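Local coordinates for protein carbohydrate deacetylase Agd3 (PDB 6NWZ) that probably removes acetyl groups from galactosaminogalactan, an exopolysaccharide that Aspergillus fumigatus needs in deacetylated form to build its biofilm, at residues A[534-539]-A[585-590]; A[326-331]-A[358-363]. One frame throughout, in Å; residues are numbered along the deposited sequence.

Contact 1 of 2, residues A[534-539]-A[585-590]. With ZN (zinc ion), chain I.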
# COMPACT_ATOMS: atom_id res chain seq x y z
N HIS A 534 -2.33 1.49 -5.52
CA HIS A 534 -1.69 0.85 -4.37
C HIS A 534 -2.01 1.58 -3.08
O HIS A 534 -2.44 0.97 -2.09
CB HIS A 534 -0.18 0.79 -4.59
CG HIS A 534 0.23 0.03 -5.81
ND1 HIS A 534 -0.47 -1.06 -6.28
CD2 HIS A 534 1.27 0.21 -6.66
CE1 HIS A 534 0.12 -1.53 -7.37
NE2 HIS A 534 1.18 -0.77 -7.62
N LEU A 535 -1.80 2.91 -3.07
CA LEU A 535 -1.94 3.68 -1.84
C LEU A 535 -3.39 3.77 -1.39
O LEU A 535 -3.69 3.62 -0.20
CB LEU A 535 -1.33 5.07 -2.02
CG LEU A 535 0.18 5.12 -2.27
CD1 LEU A 535 0.70 6.55 -2.22
CD2 LEU A 535 0.92 4.24 -1.28
N LEU A 536 -4.30 4.04 -2.33
CA LEU A 536 -5.72 4.06 -1.98
C LEU A 536 -6.27 2.67 -1.69
O LEU A 536 -7.37 2.56 -1.13
CB LEU A 536 -6.52 4.74 -3.09
CG LEU A 536 -6.16 6.22 -3.29
CD1 LEU A 536 -6.96 6.86 -4.41
CD2 LEU A 536 -6.36 6.98 -2.00
N GLY A 537 -5.54 1.61 -2.04
CA GLY A 537 -5.86 0.27 -1.63
C GLY A 537 -5.25 -0.12 -0.30
O GLY A 537 -5.36 -1.29 0.10
N LEU A 538 -4.61 0.83 0.38
CA LEU A 538 -4.01 0.62 1.70
C LEU A 538 -2.91 -0.44 1.67
O LEU A 538 -2.63 -1.10 2.68
CB LEU A 538 -5.07 0.26 2.75
CG LEU A 538 -6.22 1.26 2.90
CD1 LEU A 538 -7.05 0.95 4.14
CD2 LEU A 538 -5.71 2.69 2.92
N ARG A 539 -2.26 -0.60 0.52
CA ARG A 539 -1.10 -1.48 0.42
C ARG A 539 0.11 -0.79 1.03
O ARG A 539 0.55 0.26 0.53
CB ARG A 539 -0.85 -1.84 -1.05
CG ARG A 539 -2.03 -2.53 -1.72
CD ARG A 539 -2.18 -3.98 -1.26
NE ARG A 539 -1.11 -4.81 -1.81
CZ ARG A 539 -1.25 -5.59 -2.88
NH1 ARG A 539 -2.41 -5.66 -3.51
NH2 ARG A 539 -0.21 -6.30 -3.31
N VAL A 585 -7.35 13.03 -1.16
CA VAL A 585 -7.69 12.79 0.24
C VAL A 585 -6.90 13.76 1.12
O VAL A 585 -5.95 14.40 0.68
CB VAL A 585 -7.40 11.34 0.66
CG1 VAL A 585 -8.16 10.36 -0.22
CG2 VAL A 585 -5.92 11.07 0.59
N ASP A 586 -7.32 13.86 2.38
CA ASP A 586 -6.58 14.64 3.37
C ASP A 586 -5.85 13.77 4.37
O ASP A 586 -5.41 14.26 5.42
CB ASP A 586 -7.51 15.61 4.10
CG ASP A 586 -8.63 14.91 4.85
OD1 ASP A 586 -8.36 14.35 5.94
OD2 ASP A 586 -9.77 14.91 4.35
N TRP A 587 -5.68 12.48 4.08
CA TRP A 587 -5.02 11.57 5.00
C TRP A 587 -3.55 11.93 5.14
O TRP A 587 -2.94 12.52 4.24
CB TRP A 587 -5.15 10.13 4.52
CG TRP A 587 -6.54 9.71 4.15
CD1 TRP A 587 -7.72 10.29 4.55
CD2 TRP A 587 -6.90 8.61 3.31
NE1 TRP A 587 -8.78 9.62 4.00
CE2 TRP A 587 -8.31 8.58 3.24
CE3 TRP A 587 -6.17 7.65 2.61
CZ2 TRP A 587 -8.99 7.62 2.49
CZ3 TRP A 587 -6.85 6.70 1.88
CH2 TRP A 587 -8.25 6.69 1.82
N PRO A 588 -2.94 11.56 6.26
CA PRO A 588 -1.49 11.71 6.40
C PRO A 588 -0.75 10.69 5.55
O PRO A 588 -1.27 9.63 5.19
CB PRO A 588 -1.23 11.47 7.89
CG PRO A 588 -2.57 11.64 8.55
CD PRO A 588 -3.57 11.18 7.54
N LEU A 589 0.49 11.03 5.21
CA LEU A 589 1.46 10.10 4.65
C LEU A 589 2.55 9.90 5.68
O LEU A 589 3.23 10.86 6.07
CB LEU A 589 2.05 10.61 3.33
CG LEU A 589 1.13 10.66 2.11
CD1 LEU A 589 1.78 11.44 0.99
CD2 LEU A 589 0.79 9.26 1.65
N VAL A 590 2.72 8.66 6.15
CA VAL A 590 3.66 8.36 7.21
C VAL A 590 4.71 7.39 6.68
O VAL A 590 4.37 6.30 6.21
CB VAL A 590 2.95 7.77 8.44
CG1 VAL A 590 3.97 7.49 9.52
CG2 VAL A 590 1.90 8.75 8.95
ZN ZN I . 2.88 -0.62 -9.29

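Contact 2 of 2, residues A[326-331]-A[358-363]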
# COMPACT_ATOMS: atom_id res chain seq x y z
N GLY A 326 42.70 -2.13 -1.38
CA GLY A 326 41.41 -1.96 -1.99
C GLY A 326 40.36 -2.80 -1.29
O GLY A 326 40.62 -3.43 -0.27
N GLY A 327 39.16 -2.81 -1.87
CA GLY A 327 38.05 -3.57 -1.33
C GLY A 327 37.99 -4.98 -1.88
O GLY A 327 38.95 -5.50 -2.45
N ILE A 328 36.83 -5.61 -1.70
CA ILE A 328 36.62 -6.98 -2.15
C ILE A 328 36.40 -6.97 -3.66
O ILE A 328 35.58 -6.21 -4.18
CB ILE A 328 35.42 -7.61 -1.42
CG1 ILE A 328 35.67 -7.62 0.09
CG2 ILE A 328 35.18 -9.02 -1.93
CD1 ILE A 328 36.94 -8.33 0.48
N GLU A 329 37.14 -7.83 -4.36
CA GLU A 329 37.12 -7.85 -5.81
C GLU A 329 37.03 -9.29 -6.31
O GLU A 329 37.74 -10.16 -5.82
CB GLU A 329 38.37 -7.17 -6.38
CG GLU A 329 38.15 -6.50 -7.72
CD GLU A 329 39.07 -5.32 -7.93
OE1 GLU A 329 40.29 -5.45 -7.68
OE2 GLU A 329 38.56 -4.25 -8.32
N TYR A 330 36.16 -9.51 -7.29
CA TYR A 330 35.93 -10.84 -7.85
C TYR A 330 35.24 -10.67 -9.20
O TYR A 330 34.78 -9.58 -9.55
CB TYR A 330 35.08 -11.71 -6.91
CG TYR A 330 33.78 -11.05 -6.51
CD1 TYR A 330 32.64 -11.18 -7.28
CD2 TYR A 330 33.70 -10.29 -5.35
CE1 TYR A 330 31.45 -10.57 -6.92
CE2 TYR A 330 32.52 -9.68 -4.98
CZ TYR A 330 31.40 -9.82 -5.76
OH TYR A 330 30.23 -9.21 -5.39
N ASP A 331 35.17 -11.76 -9.96
CA ASP A 331 34.46 -11.78 -11.23
C ASP A 331 33.05 -12.32 -11.01
O ASP A 331 32.86 -13.37 -10.40
CB ASP A 331 35.20 -12.64 -12.26
CG ASP A 331 36.44 -11.96 -12.80
OD1 ASP A 331 37.48 -11.99 -12.11
OD2 ASP A 331 36.37 -11.38 -13.90
N TYR A 358 36.33 -7.84 8.30
CA TYR A 358 36.42 -6.42 8.00
C TYR A 358 37.57 -5.79 8.77
O TYR A 358 37.58 -5.80 10.00
CB TYR A 358 35.11 -5.72 8.35
CG TYR A 358 35.09 -4.26 7.94
CD1 TYR A 358 35.59 -3.27 8.78
CD2 TYR A 358 34.57 -3.87 6.71
CE1 TYR A 358 35.58 -1.95 8.41
CE2 TYR A 358 34.56 -2.54 6.33
CZ TYR A 358 35.07 -1.58 7.18
OH TYR A 358 35.07 -0.25 6.82
N ASP A 359 38.55 -5.24 8.04
CA ASP A 359 39.78 -4.76 8.65
C ASP A 359 40.25 -3.45 8.04
O ASP A 359 41.46 -3.19 7.98
CB ASP A 359 40.89 -5.81 8.53
CG ASP A 359 41.10 -6.30 7.10
OD1 ASP A 359 40.66 -5.62 6.15
OD2 ASP A 359 41.68 -7.39 6.94
N TRP A 360 39.33 -2.61 7.58
CA TRP A 360 39.71 -1.35 6.96
C TRP A 360 39.70 -0.22 7.99
O TRP A 360 38.93 -0.24 8.95
CB TRP A 360 38.79 -1.02 5.79
CG TRP A 360 39.08 -1.83 4.56
CD1 TRP A 360 40.04 -1.58 3.62
CD2 TRP A 360 38.41 -3.03 4.14
NE1 TRP A 360 40.01 -2.55 2.65
CE2 TRP A 360 39.02 -3.45 2.94
CE3 TRP A 360 37.36 -3.79 4.67
CZ2 TRP A 360 38.61 -4.59 2.26
CZ3 TRP A 360 36.95 -4.92 3.98
CH2 TRP A 360 37.58 -5.32 2.79
N THR A 361 40.57 0.76 7.76
CA THR A 361 40.74 1.87 8.69
C THR A 361 39.60 2.86 8.57
O THR A 361 38.98 3.02 7.51
CB THR A 361 42.07 2.58 8.40
OG1 THR A 361 43.11 1.61 8.27
CG2 THR A 361 42.42 3.54 9.53
N VAL A 362 39.31 3.54 9.68
CA VAL A 362 38.42 4.69 9.64
C VAL A 362 38.96 5.74 8.68
O VAL A 362 38.22 6.30 7.86
CB VAL A 362 38.21 5.27 11.05
CG1 VAL A 362 37.56 6.64 10.97
CG2 VAL A 362 37.36 4.33 11.88
N ALA A 363 40.27 6.00 8.74
CA ALA A 363 40.89 6.96 7.83
C ALA A 363 40.72 6.54 6.37
O ALA A 363 40.59 7.39 5.49
CB ALA A 363 42.37 7.13 8.16

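Contact 1 of 2, residues A[534-539]-A[585-590]
The indole of Trp587 meets the methyl ends of Leu536 and Leu538 obliquely, while Val585 CB, from its own segment, lies 3.7 Å above the plane over the centre of one face. Leu536 CD2 comes to 3.9 Å from Trp587 CZ3, the two side chains running at about a right angle, and Leu538 CD2 approaches the same Trp587 CZ3 at 4.3 Å. Leu536 CD2 also touches Val585 CG1, 4.2 Å away. No hydrogen bond links the segments; the indole N-H instead goes to the carbonyl of Ala156, and Arg246 adds a cation-pi contact.

Helix 520-536 ends here in a Schellman motif: Leu538, at positive phi, is the C-prime residue, with Arg539 N bonded to His534 O at 3.1 Å and Leu538 N to Leu535 O at 3.0 Å. Around this turn the ends of both leucines come near the loop that follows helix 569-584.

One turn before Leu538, His534 NE2 binds a zinc ion at 2.4 Å, sharing the metal with Asp530 of the same helix. Trp492 stacks on the imidazole.

Contact 2 of 2, residues A[326-331]-A[358-363]
Trp360 of the segment 358-363 reaches Gly326, Gly327 and Ile328 of the other loop with the outer rim of its indole, and the two residues before it lie against that ring. Tyr358 comes first: one face of its phenol ring receives Trp360 CE3, 3.4 Å above the plane and offset toward the rim, while its hydroxyl bonds Gln416. Next is Asp359, whose OD1 sits over the centre of one indole face, 3.9 Å above it.

With CG held beside the backbone N (chi1 -76°), the indole of Trp360 extends toward 326-328, and its NE1 donates to Gly326 O at 3.1 Å, a bent bond with an N-H...O angle of 139°. The oxygen lies near the indole plane, but seen from the acceptor the donor stands well above the carbonyl plane, 53° out of it. Cys323 O takes a second, weak bond from the same N-H.

Farther along the rim, Gly327 CA packs obliquely 3.8 Å from Trp360 CZ2. Ile328 then arrives at the ring edge, its CD1 3.8 Å from Trp360 CH2, the two side chains crossing at about a right angle. Phe409 and Ile310 also pack against the tryptophan.

Beyond it, Thr361 occupies the N-cap position, though its side chain makes no capping bond, and Val362 and Ala363 begin helix 362-366. The indole N-H thus bonds a loop carbonyl close to the Cys323-Cys364 disulfide, which covalently joins the chain just before 326-331 to this same helix, in an outlying part of the deacetylase domain.

In the fold
From the N terminus, contact 2 comes first: the chain leaves helix 317-321, passes through 326-331, and returns at 358-363, closing an irregular loop where helix 362-366 begins and so joining the loop after helix 317-321 to the start of that helix. It is complete well before contact 1 opens, so the two follow in series and neither nest nor cross. Contact 1 joins the end of helix 520-536 to the loop after helix 569-584, across an excursion that includes strand 542-546 of the largely parallel sheet. Both lie in the deacetylase domain, but their centres are 42 Å apart: contact 1 is buried near the centre of the chain, contact 2 far out from it.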